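Copper-containing nitrite reductase (Thermus scotoductus, PDB 6HBE) probably reduces nitrite to nitric oxide with electrons from cytochrome c, working as a copper-containing homotrimer. Local coordinates at residues C[20-32]-C[57-71]. Numbering follows the deposited sequence.
Sequences AERHFTLEARSSI and VEEGDTVHITLRNLD
From E21 pairing with T62 to A28 pairing with N69, strands 21-32 and 62-69 run parallel, their axes 18° apart and 4.8 Å at closest approach. Backbone hydrogen bonds pass to and fro, from T62 N to A20 O at one end to L70 N on A28 O at the other. On the face carrying E21, H23, H64 and T66, each histidine reaches across to the neighbouring strand. H64 NE2 donates to the anti lone pair of E21 OE1 at 2.6 Å, almost straight at 171°, while its ND1 bonds S102, which fixes the ring's rotation. H23 swings CG anti to its backbone N (chi1 -179°), bringing NE2 within 2.7 Å of T66 OG1, in the ring plane; E100 also holds that hydroxyl. On the other, largely apolar face, V57 CG1, from strand 55-58 of another sheet, meets the F24 ring edge at CE2 (3.5 Å), as does V63 CG1 at CD2. D71 OD2 bonds NE2 of H75, a type 1 copper ligand, so this carboxylate orients a first-shell histidine; A28 packs on H75 and Q130, another ligand. Parallel pairing of the N-terminal strand within a mixed sheet, beside type 1 copper, fits the cupredoxin fold of nitrite reductases.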
# COMPACT_ATOMS: atom_id res chain seq x y z
N ALA C 20 -25.69 -25.17 22.96
CA ALA C 20 -26.89 -24.76 22.16
C ALA C 20 -26.76 -25.04 20.67
O ALA C 20 -25.65 -25.16 20.14
CB ALA C 20 -27.19 -23.28 22.37
N GLU C 21 -27.90 -25.16 20.00
CA GLU C 21 -27.96 -25.15 18.54
C GLU C 21 -28.47 -23.80 18.13
O GLU C 21 -29.47 -23.31 18.68
CB GLU C 21 -28.87 -26.25 18.02
CG GLU C 21 -28.36 -27.63 18.42
CD GLU C 21 -29.09 -28.76 17.72
OE1 GLU C 21 -29.09 -28.77 16.47
OE2 GLU C 21 -29.67 -29.62 18.41
N ARG C 22 -27.76 -23.18 17.20
CA ARG C 22 -28.03 -21.82 16.76
C ARG C 22 -28.21 -21.87 15.28
O ARG C 22 -27.44 -22.52 14.57
CB ARG C 22 -26.85 -20.92 17.12
CG ARG C 22 -26.54 -20.80 18.60
CD ARG C 22 -27.75 -20.25 19.37
NE ARG C 22 -28.32 -19.11 18.65
CZ ARG C 22 -27.80 -17.87 18.64
NH1 ARG C 22 -26.71 -17.58 19.35
NH2 ARG C 22 -28.40 -16.92 17.93
N HIS C 23 -29.20 -21.14 14.77
CA HIS C 23 -29.49 -21.18 13.37
C HIS C 23 -29.51 -19.78 12.78
O HIS C 23 -30.14 -18.88 13.33
CB HIS C 23 -30.81 -21.91 13.12
CG HIS C 23 -31.16 -22.01 11.68
ND1 HIS C 23 -32.43 -21.77 11.20
CD2 HIS C 23 -30.38 -22.25 10.60
CE1 HIS C 23 -32.42 -21.89 9.88
NE2 HIS C 23 -31.19 -22.17 9.49
N PHE C 24 -28.82 -19.61 11.64
CA PHE C 24 -28.71 -18.34 10.96
C PHE C 24 -28.99 -18.50 9.47
O PHE C 24 -28.54 -19.48 8.86
CB PHE C 24 -27.30 -17.73 11.14
CG PHE C 24 -26.88 -17.54 12.59
CD1 PHE C 24 -27.37 -16.48 13.34
CD2 PHE C 24 -26.03 -18.45 13.20
CE1 PHE C 24 -26.98 -16.30 14.66
CE2 PHE C 24 -25.63 -18.29 14.52
CZ PHE C 24 -26.11 -17.21 15.26
N THR C 25 -29.67 -17.51 8.89
CA THR C 25 -29.98 -17.50 7.47
C THR C 25 -29.28 -16.33 6.76
O THR C 25 -29.44 -15.18 7.16
CB THR C 25 -31.49 -17.46 7.21
OG1 THR C 25 -32.11 -18.59 7.86
CG2 THR C 25 -31.77 -17.58 5.70
N LEU C 26 -28.45 -16.65 5.77
CA LEU C 26 -27.83 -15.63 4.91
C LEU C 26 -28.38 -15.69 3.49
O LEU C 26 -28.43 -16.78 2.88
CB LEU C 26 -26.30 -15.81 4.88
CG LEU C 26 -25.59 -15.66 6.23
CD1 LEU C 26 -24.12 -16.03 6.13
CD2 LEU C 26 -25.73 -14.23 6.77
N GLU C 27 -28.74 -14.53 2.93
CA GLU C 27 -29.33 -14.41 1.63
C GLU C 27 -28.47 -13.56 0.68
O GLU C 27 -28.41 -12.32 0.80
CB GLU C 27 -30.75 -13.82 1.74
CG GLU C 27 -31.67 -14.66 2.62
CD GLU C 27 -33.14 -14.25 2.53
OE1 GLU C 27 -33.41 -13.05 2.30
OE2 GLU C 27 -34.02 -15.13 2.68
N ALA C 28 -27.82 -14.21 -0.28
CA ALA C 28 -26.98 -13.51 -1.26
C ALA C 28 -27.82 -12.74 -2.27
O ALA C 28 -28.78 -13.29 -2.86
CB ALA C 28 -26.04 -14.49 -1.98
N ARG C 29 -27.47 -11.47 -2.48
CA ARG C 29 -28.18 -10.57 -3.42
C ARG C 29 -27.33 -9.45 -4.01
O ARG C 29 -26.21 -9.22 -3.56
CB ARG C 29 -29.41 -9.98 -2.76
CG ARG C 29 -29.19 -9.51 -1.35
CD ARG C 29 -30.51 -9.54 -0.61
NE ARG C 29 -31.47 -8.68 -1.28
CZ ARG C 29 -32.69 -8.42 -0.84
NH1 ARG C 29 -33.15 -8.95 0.31
NH2 ARG C 29 -33.46 -7.61 -1.56
N SER C 30 -27.86 -8.81 -5.05
CA SER C 30 -27.36 -7.56 -5.60
C SER C 30 -27.99 -6.42 -4.82
O SER C 30 -29.20 -6.45 -4.56
CB SER C 30 -27.78 -7.41 -7.06
OG SER C 30 -26.92 -8.16 -7.88
N SER C 31 -27.20 -5.40 -4.46
CA SER C 31 -27.72 -4.29 -3.62
C SER C 31 -27.11 -2.92 -3.95
O SER C 31 -26.10 -2.81 -4.71
CB SER C 31 -27.48 -4.59 -2.14
OG SER C 31 -27.90 -5.90 -1.74
N ILE C 32 -27.69 -1.89 -3.35
CA ILE C 32 -27.20 -0.52 -3.45
C ILE C 32 -27.11 0.02 -2.01
O ILE C 32 -28.10 -0.02 -1.29
CB ILE C 32 -28.13 0.36 -4.29
CG1 ILE C 32 -28.39 -0.26 -5.66
CG2 ILE C 32 -27.56 1.77 -4.45
CD1 ILE C 32 -29.34 0.53 -6.54
N VAL C 57 -22.35 -16.42 18.74
CA VAL C 57 -22.58 -17.71 19.39
C VAL C 57 -21.61 -17.87 20.54
O VAL C 57 -20.72 -17.02 20.75
CB VAL C 57 -22.46 -18.90 18.40
CG1 VAL C 57 -23.34 -18.66 17.18
CG2 VAL C 57 -21.01 -19.15 17.99
N GLU C 58 -21.80 -18.95 21.31
CA GLU C 58 -20.90 -19.32 22.40
C GLU C 58 -19.98 -20.45 21.95
O GLU C 58 -20.37 -21.26 21.10
CB GLU C 58 -21.70 -19.78 23.64
CG GLU C 58 -22.71 -18.76 24.17
CD GLU C 58 -22.10 -17.48 24.75
OE1 GLU C 58 -22.55 -16.36 24.40
OE2 GLU C 58 -21.18 -17.56 25.59
N GLU C 59 -18.77 -20.49 22.53
CA GLU C 59 -17.80 -21.57 22.31
C GLU C 59 -18.43 -22.95 22.61
O GLU C 59 -19.06 -23.15 23.66
CB GLU C 59 -16.56 -21.37 23.16
CG GLU C 59 -15.47 -22.44 22.97
CD GLU C 59 -14.21 -22.22 23.79
OE1 GLU C 59 -14.09 -21.20 24.49
OE2 GLU C 59 -13.33 -23.10 23.73
N GLY C 60 -18.26 -23.88 21.68
CA GLY C 60 -18.87 -25.21 21.80
C GLY C 60 -20.27 -25.35 21.20
O GLY C 60 -20.76 -26.47 21.09
N ASP C 61 -20.93 -24.25 20.80
CA ASP C 61 -22.24 -24.34 20.13
C ASP C 61 -22.16 -25.06 18.79
O ASP C 61 -21.13 -25.03 18.09
CB ASP C 61 -22.89 -22.98 19.89
CG ASP C 61 -23.41 -22.32 21.17
OD1 ASP C 61 -23.41 -22.97 22.24
OD2 ASP C 61 -23.82 -21.14 21.09
N THR C 62 -23.29 -25.68 18.42
CA THR C 62 -23.49 -26.18 17.07
C THR C 62 -24.13 -25.08 16.25
O THR C 62 -25.19 -24.54 16.61
CB THR C 62 -24.34 -27.47 17.05
OG1 THR C 62 -23.68 -28.48 17.81
CG2 THR C 62 -24.55 -27.96 15.66
N VAL C 63 -23.50 -24.74 15.13
CA VAL C 63 -23.95 -23.63 14.30
C VAL C 63 -24.53 -24.20 13.02
O VAL C 63 -23.80 -24.87 12.27
CB VAL C 63 -22.78 -22.67 13.96
CG1 VAL C 63 -23.25 -21.49 13.12
CG2 VAL C 63 -22.08 -22.20 15.24
N HIS C 64 -25.80 -23.92 12.75
CA HIS C 64 -26.45 -24.33 11.52
C HIS C 64 -26.56 -23.08 10.67
O HIS C 64 -27.09 -22.08 11.15
CB HIS C 64 -27.89 -24.90 11.75
CG HIS C 64 -27.96 -26.10 12.65
ND1 HIS C 64 -27.54 -27.36 12.26
CD2 HIS C 64 -28.41 -26.23 13.92
CE1 HIS C 64 -27.71 -28.21 13.25
NE2 HIS C 64 -28.25 -27.56 14.27
N ILE C 65 -26.08 -23.14 9.43
CA ILE C 65 -26.24 -22.06 8.44
C ILE C 65 -27.20 -22.50 7.33
O ILE C 65 -27.07 -23.61 6.79
CB ILE C 65 -24.87 -21.71 7.76
CG1 ILE C 65 -23.82 -21.30 8.79
CG2 ILE C 65 -25.07 -20.68 6.66
CD1 ILE C 65 -24.14 -20.03 9.57
N THR C 66 -28.11 -21.62 6.95
CA THR C 66 -28.92 -21.78 5.76
C THR C 66 -28.50 -20.68 4.83
O THR C 66 -28.61 -19.53 5.19
CB THR C 66 -30.44 -21.68 6.06
OG1 THR C 66 -30.83 -22.80 6.86
CG2 THR C 66 -31.25 -21.69 4.79
N LEU C 67 -27.97 -21.03 3.66
CA LEU C 67 -27.58 -20.04 2.68
C LEU C 67 -28.49 -20.09 1.49
O LEU C 67 -28.62 -21.16 0.86
CB LEU C 67 -26.14 -20.33 2.24
CG LEU C 67 -25.58 -19.53 1.05
CD1 LEU C 67 -25.45 -18.05 1.42
CD2 LEU C 67 -24.23 -20.10 0.63
N ARG C 68 -29.06 -18.96 1.08
CA ARG C 68 -29.96 -18.93 -0.07
C ARG C 68 -29.43 -17.93 -1.08
O ARG C 68 -29.03 -16.84 -0.69
CB ARG C 68 -31.39 -18.50 0.31
CG ARG C 68 -32.04 -19.33 1.39
CD ARG C 68 -33.47 -18.86 1.71
NE ARG C 68 -33.92 -19.46 2.95
CZ ARG C 68 -34.26 -20.75 3.11
NH1 ARG C 68 -34.27 -21.61 2.08
NH2 ARG C 68 -34.64 -21.19 4.32
N ASN C 69 -29.43 -18.31 -2.36
CA ASN C 69 -29.02 -17.38 -3.40
C ASN C 69 -30.22 -16.76 -4.11
O ASN C 69 -30.89 -17.42 -4.93
CB ASN C 69 -28.08 -18.07 -4.40
CG ASN C 69 -27.54 -17.10 -5.45
OD1 ASN C 69 -27.94 -15.93 -5.50
ND2 ASN C 69 -26.63 -17.58 -6.28
N LEU C 70 -30.45 -15.49 -3.84
CA LEU C 70 -31.58 -14.74 -4.35
C LEU C 70 -31.22 -13.92 -5.58
O LEU C 70 -32.08 -13.25 -6.14
CB LEU C 70 -32.17 -13.84 -3.24
CG LEU C 70 -33.30 -14.43 -2.38
CD1 LEU C 70 -33.03 -15.83 -1.87
CD2 LEU C 70 -33.64 -13.50 -1.23
N ASP C 71 -29.97 -14.01 -6.04
CA ASP C 71 -29.48 -13.23 -7.18
C ASP C 71 -29.57 -14.03 -8.50
O ASP C 71 -29.87 -15.21 -8.48
CB ASP C 71 -28.01 -12.86 -6.93
CG ASP C 71 -27.59 -11.55 -7.60
OD1 ASP C 71 -28.41 -10.88 -8.26
OD2 ASP C 71 -26.40 -11.18 -7.42
O HOH W 1 -25.67 -19.07 21.78
O HOH W 2 -34.36 -19.93 6.83
O HOH W 3 -30.54 -9.62 -6.02